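Local coordinates for competence/damage-inducible protein CinA (Agrobacterium tumefaciens, PDB 2A9S), which is of unknown function but belongs to the CinA competence/damage-inducible family, whose C-terminal domains are in several bacteria nicotinamide-nucleotide amidases, at residues A[64-76]-A[86-98]. Sequence-based numbering, arbitrary orientation.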
loop_
_atom_site.group_PDB
_atom_site.type_symbol
_atom_site.label_atom_id
_atom_site.label_comp_id
_atom_site.label_asym_id
_atom_site.label_seq_id
_atom_site.Cartn_x
_atom_site.Cartn_y
_atom_site.Cartn_z
ATOM N N ALA A 64 10.979 -5.416 -6.858
ATOM C CA ALA A 64 10.377 -5.284 -5.537
ATOM C C ALA A 64 10.005 -6.652 -4.912
ATOM O O ALA A 64 10.243 -6.872 -3.718
ATOM C CB ALA A 64 9.169 -4.343 -5.595
ATOM N N LYS A 65 9.435 -7.568 -5.713
ATOM C CA LYS A 65 9.041 -8.908 -5.219
ATOM C C LYS A 65 10.266 -9.637 -4.663
ATOM O O LYS A 65 10.244 -10.167 -3.547
ATOM C CB LYS A 65 8.344 -9.744 -6.300
ATOM C CG LYS A 65 6.985 -9.172 -6.767
ATOM C CD LYS A 65 6.439 -9.975 -7.930
ATOM C CE LYS A 65 5.087 -9.458 -8.351
ATOM N NZ LYS A 65 5.077 -8.130 -8.999
ATOM N N ARG A 66 11.351 -9.582 -5.429
ATOM C CA ARG A 66 12.664 -10.121 -5.014
ATOM C C ARG A 66 13.232 -9.474 -3.726
ATOM O O ARG A 66 13.456 -10.194 -2.753
ATOM C CB ARG A 66 13.679 -10.041 -6.170
ATOM C CG ARG A 66 13.425 -11.010 -7.333
ATOM C CD ARG A 66 14.540 -10.931 -8.421
ATOM N NE ARG A 66 14.499 -9.678 -9.194
ATOM C CZ ARG A 66 14.089 -9.564 -10.465
ATOM N NH1 ARG A 66 13.684 -10.630 -11.148
ATOM N NH2 ARG A 66 14.086 -8.372 -11.064
ATOM N N ASP A 67 13.417 -8.141 -3.712
ATOM C CA ASP A 67 14.025 -7.386 -2.584
ATOM C C ASP A 67 13.211 -7.372 -1.315
ATOM O O ASP A 67 13.726 -7.626 -0.213
ATOM C CB ASP A 67 14.241 -5.897 -2.936
ATOM C CG ASP A 67 15.060 -5.685 -4.172
ATOM O OD1 ASP A 67 15.762 -6.633 -4.601
ATOM O OD2 ASP A 67 14.982 -4.555 -4.716
ATOM N N MET A 68 11.936 -7.007 -1.454
ATOM C CA MET A 68 11.084 -6.848 -0.308
ATOM C C MET A 68 10.608 -8.180 0.246
ATOM O O MET A 68 10.466 -8.312 1.448
ATOM C CB MET A 68 9.859 -5.939 -0.627
ATOM C CG MET A 68 10.156 -4.487 -1.097
ATOM S SD MET A 68 8.616 -3.546 -1.253
ATOM C CE MET A 68 8.496 -2.802 0.352
ATOM N N LEU A 69 10.328 -9.160 -0.619
ATOM C CA LEU A 69 9.649 -10.373 -0.155
ATOM C C LEU A 69 10.456 -11.677 -0.262
ATOM O O LEU A 69 10.024 -12.706 0.269
ATOM C CB LEU A 69 8.304 -10.535 -0.862
ATOM C CG LEU A 69 7.316 -9.391 -0.595
ATOM C CD1 LEU A 69 6.084 -9.615 -1.484
ATOM C CD2 LEU A 69 6.933 -9.271 0.889
ATOM N N GLY A 70 11.593 -11.611 -0.950
ATOM C CA GLY A 70 12.431 -12.796 -1.181
ATOM C C GLY A 70 11.865 -13.795 -2.177
ATOM O O GLY A 70 12.188 -14.994 -2.108
ATOM N N VAL A 71 11.018 -13.333 -3.100
ATOM C CA VAL A 71 10.514 -14.194 -4.164
ATOM C C VAL A 71 11.708 -14.551 -5.063
ATOM O O VAL A 71 12.510 -13.683 -5.406
ATOM C CB VAL A 71 9.416 -13.509 -5.000
ATOM C CG1 VAL A 71 9.036 -14.372 -6.186
ATOM C CG2 VAL A 71 8.171 -13.216 -4.132
ATOM N N GLY A 72 11.827 -15.831 -5.424
ATOM C CA GLY A 72 12.982 -16.295 -6.206
ATOM C C GLY A 72 12.986 -15.868 -7.661
ATOM O O GLY A 72 11.946 -15.902 -8.337
ATOM N N THR A 73 14.164 -15.475 -8.153
ATOM C CA THR A 73 14.358 -15.179 -9.585
ATOM C C THR A 73 13.957 -16.416 -10.418
ATOM O O THR A 73 13.469 -16.309 -11.549
ATOM C CB THR A 73 15.829 -14.773 -9.880
ATOM O OG1 THR A 73 16.204 -13.684 -9.025
ATOM C CG2 THR A 73 16.006 -14.332 -11.340
ATOM N N GLU A 74 14.147 -17.577 -9.802
ATOM C CA GLU A 74 13.844 -18.889 -10.349
ATOM C C GLU A 74 12.335 -19.177 -10.432
ATOM O O GLU A 74 11.864 -19.831 -11.368
ATOM C CB GLU A 74 14.599 -19.944 -9.512
ATOM C CG GLU A 74 13.768 -21.026 -8.786
ATOM C CD GLU A 74 13.445 -20.685 -7.315
ATOM O OE1 GLU A 74 12.982 -19.551 -7.014
ATOM O OE2 GLU A 74 13.653 -21.575 -6.453
ATOM N N THR A 75 11.587 -18.697 -9.444
ATOM C CA THR A 75 10.134 -18.779 -9.478
ATOM C C THR A 75 9.610 -17.825 -10.552
ATOM O O THR A 75 8.693 -18.170 -11.293
ATOM C CB THR A 75 9.543 -18.470 -8.091
ATOM O OG1 THR A 75 9.880 -19.533 -7.193
ATOM C CG2 THR A 75 8.024 -18.341 -8.142
ATOM N N LEU A 76 10.230 -16.653 -10.664
ATOM C CA LEU A 76 9.710 -15.574 -11.492
ATOM C C LEU A 76 9.893 -15.808 -12.986
ATOM O O LEU A 76 8.993 -15.506 -13.771
ATOM C CB LEU A 76 10.329 -14.229 -11.096
ATOM C CG LEU A 76 9.788 -13.513 -9.862
ATOM C CD1 LEU A 76 10.660 -12.304 -9.498
ATOM C CD2 LEU A 76 8.325 -13.100 -10.069
ATOM N N THR A 86 4.426 -17.605 -7.342
ATOM C CA THR A 86 4.800 -16.256 -6.920
ATOM C C THR A 86 3.909 -15.832 -5.761
ATOM O O THR A 86 4.408 -15.305 -4.794
ATOM C CB THR A 86 4.781 -15.242 -8.083
ATOM O OG1 THR A 86 5.840 -15.586 -8.994
ATOM C CG2 THR A 86 5.014 -13.814 -7.560
ATOM N N ALA A 87 2.608 -16.130 -5.834
ATOM C CA ALA A 87 1.677 -15.741 -4.759
ATOM C C ALA A 87 2.068 -16.358 -3.422
ATOM O O ALA A 87 2.132 -15.661 -2.395
ATOM C CB ALA A 87 0.230 -16.094 -5.121
ATOM N N LEU A 88 2.332 -17.670 -3.453
ATOM C CA LEU A 88 2.789 -18.380 -2.262
ATOM C C LEU A 88 4.069 -17.784 -1.685
ATOM O O LEU A 88 4.134 -17.586 -0.477
ATOM C CB LEU A 88 2.982 -19.869 -2.552
ATOM C CG LEU A 88 1.718 -20.661 -2.879
ATOM C CD1 LEU A 88 2.134 -22.078 -3.302
ATOM C CD2 LEU A 88 0.817 -20.701 -1.662
ATOM N N GLN A 89 5.063 -17.481 -2.514
ATOM C CA GLN A 89 6.320 -16.896 -2.017
ATOM C C GLN A 89 6.156 -15.484 -1.455
ATOM O O GLN A 89 6.742 -15.142 -0.424
ATOM C CB GLN A 89 7.412 -16.925 -3.078
ATOM C CG GLN A 89 7.866 -18.358 -3.326
ATOM C CD GLN A 89 9.090 -18.445 -4.186
ATOM O OE1 GLN A 89 9.489 -17.479 -4.825
ATOM N NE2 GLN A 89 9.685 -19.634 -4.230
ATOM N N MET A 90 5.336 -14.679 -2.125
ATOM C CA MET A 90 4.970 -13.363 -1.605
ATOM C C MET A 90 4.334 -13.465 -0.199
ATOM O O MET A 90 4.694 -12.699 0.712
ATOM C CB MET A 90 4.006 -12.649 -2.566
ATOM C CG MET A 90 4.626 -12.136 -3.883
ATOM S SD MET A 90 3.427 -11.436 -5.090
ATOM C CE MET A 90 2.891 -9.949 -4.231
ATOM N N ALA A 91 3.412 -14.401 -0.023
ATOM C CA ALA A 91 2.675 -14.535 1.233
ATOM C C ALA A 91 3.657 -14.938 2.352
ATOM O O ALA A 91 3.651 -14.379 3.459
ATOM C CB ALA A 91 1.538 -15.584 1.083
ATOM N N HIS A 92 4.527 -15.892 2.020
ATOM C CA HIS A 92 5.546 -16.357 2.941
ATOM C C HIS A 92 6.498 -15.217 3.319
ATOM O O HIS A 92 6.779 -14.999 4.519
ATOM C CB HIS A 92 6.321 -17.512 2.313
ATOM C CG HIS A 92 7.377 -18.068 3.211
ATOM N ND1 HIS A 92 8.709 -17.745 3.080
ATOM C CD2 HIS A 92 7.288 -18.894 4.283
ATOM C CE1 HIS A 92 9.402 -18.377 4.015
ATOM N NE2 HIS A 92 8.562 -19.073 4.765
ATOM N N GLY A 93 7.001 -14.499 2.310
ATOM C CA GLY A 93 7.850 -13.318 2.547
ATOM C C GLY A 93 7.207 -12.234 3.402
ATOM O O GLY A 93 7.844 -11.681 4.321
ATOM N N ALA A 94 5.936 -11.922 3.120
ATOM C CA ALA A 94 5.265 -10.840 3.840
ATOM C C ALA A 94 5.027 -11.223 5.287
ATOM O O ALA A 94 4.977 -10.353 6.176
ATOM C CB ALA A 94 3.947 -10.456 3.171
ATOM N N LEU A 95 4.885 -12.520 5.524
ATOM C CA LEU A 95 4.606 -13.033 6.838
ATOM C C LEU A 95 5.870 -12.991 7.686
ATOM O O LEU A 95 5.871 -12.418 8.785
ATOM C CB LEU A 95 4.042 -14.466 6.758
ATOM C CG LEU A 95 3.670 -15.076 8.104
ATOM C CD1 LEU A 95 2.578 -14.304 8.814
ATOM C CD2 LEU A 95 3.305 -16.574 7.908
ATOM N N TYR A 96 6.960 -13.552 7.170
ATOM C CA TYR A 96 8.192 -13.674 7.958
ATOM C C TYR A 96 9.129 -12.446 7.897
ATOM O O TYR A 96 10.138 -12.397 8.608
ATOM C CB TYR A 96 8.910 -15.023 7.692
ATOM C CG TYR A 96 8.068 -16.230 8.093
ATOM C CD1 TYR A 96 7.838 -16.532 9.436
ATOM C CD2 TYR A 96 7.484 -17.051 7.136
ATOM C CE1 TYR A 96 7.045 -17.617 9.811
ATOM C CE2 TYR A 96 6.697 -18.139 7.500
ATOM C CZ TYR A 96 6.478 -18.411 8.832
ATOM O OH TYR A 96 5.706 -19.494 9.192
ATOM N N ARG A 97 8.765 -11.444 7.092
ATOM C CA ARG A 97 9.362 -10.108 7.180
ATOM C C ARG A 97 8.422 -9.093 7.878
ATOM O O ARG A 97 8.453 -7.878 7.604
ATOM C CB ARG A 97 9.849 -9.626 5.817
ATOM C CG ARG A 97 11.029 -10.463 5.320
ATOM C CD ARG A 97 11.350 -10.224 3.885
ATOM N NE ARG A 97 12.337 -11.185 3.359
ATOM C CZ ARG A 97 13.258 -10.890 2.440
ATOM N NH1 ARG A 97 13.374 -9.661 1.956
ATOM N NH2 ARG A 97 14.083 -11.828 2.010
ATOM N N SER A 98 7.593 -9.605 8.790
ATOM C CA SER A 98 6.689 -8.773 9.565
ATOM C C SER A 98 6.461 -9.385 10.934
ATOM O O SER A 98 6.993 -10.477 11.222
ATOM C CB SER A 98 5.356 -8.614 8.835
ATOM O OG SER A 98 4.501 -9.722 9.065
HETATM O O HOH W 1 9.403 -15.501 -0.070
#
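The guanidinium of Arg97 lies flat against the turn that ends helix 62-69: one face carries the carbonyl carbon of Leu69 over its centre and N of Gly70 nearer the rim, with CA of Gly70 3.7 Å from NH2. At its edge, near the plane, stands the carbonyl oxygen of Asp67. NH1 gives a weak bond, bent to 129° at the hydrogen, to O of Met68. A chain extended from CG to NE carries the group there.

The amide of Gln89 holds the chain where the next helix begins. Its OE1 accepts the backbone N-H of Gly72, the N-cap of helix 73-79, at 2.9 Å and 167°, the donor standing 27° off the carbonyl plane. The Thr75 side chain approaches from the opposite direction, with CB 3.4 Å from OE1 of Gln89.

Between these polar ends the packing is apolar. Leu69 divides its branches, CD1 against CG of Met90 (3.8 Å) and CD2 against CB of Ala94 (3.9 Å), while CG2 of Val71 meets the same Met90 CG at 3.7 Å. Ala31 of strand 28-32 touches both Leu69 and Ala94, and Thr59 of strand 53-59 touches Met90, placing this layer against the central sheet.

Gly93 lets the backbones close in, its CA lying 3.2 Å from O of Leu69 in a CA-H...O contact, and one water donates to the carbonyls of both Leu69 and Gln89. Helix-end carbonyls are thus met by a cationic group and a water, and an N-cap N-H by an amide oxygen, which pins the turn onto helix 84-96.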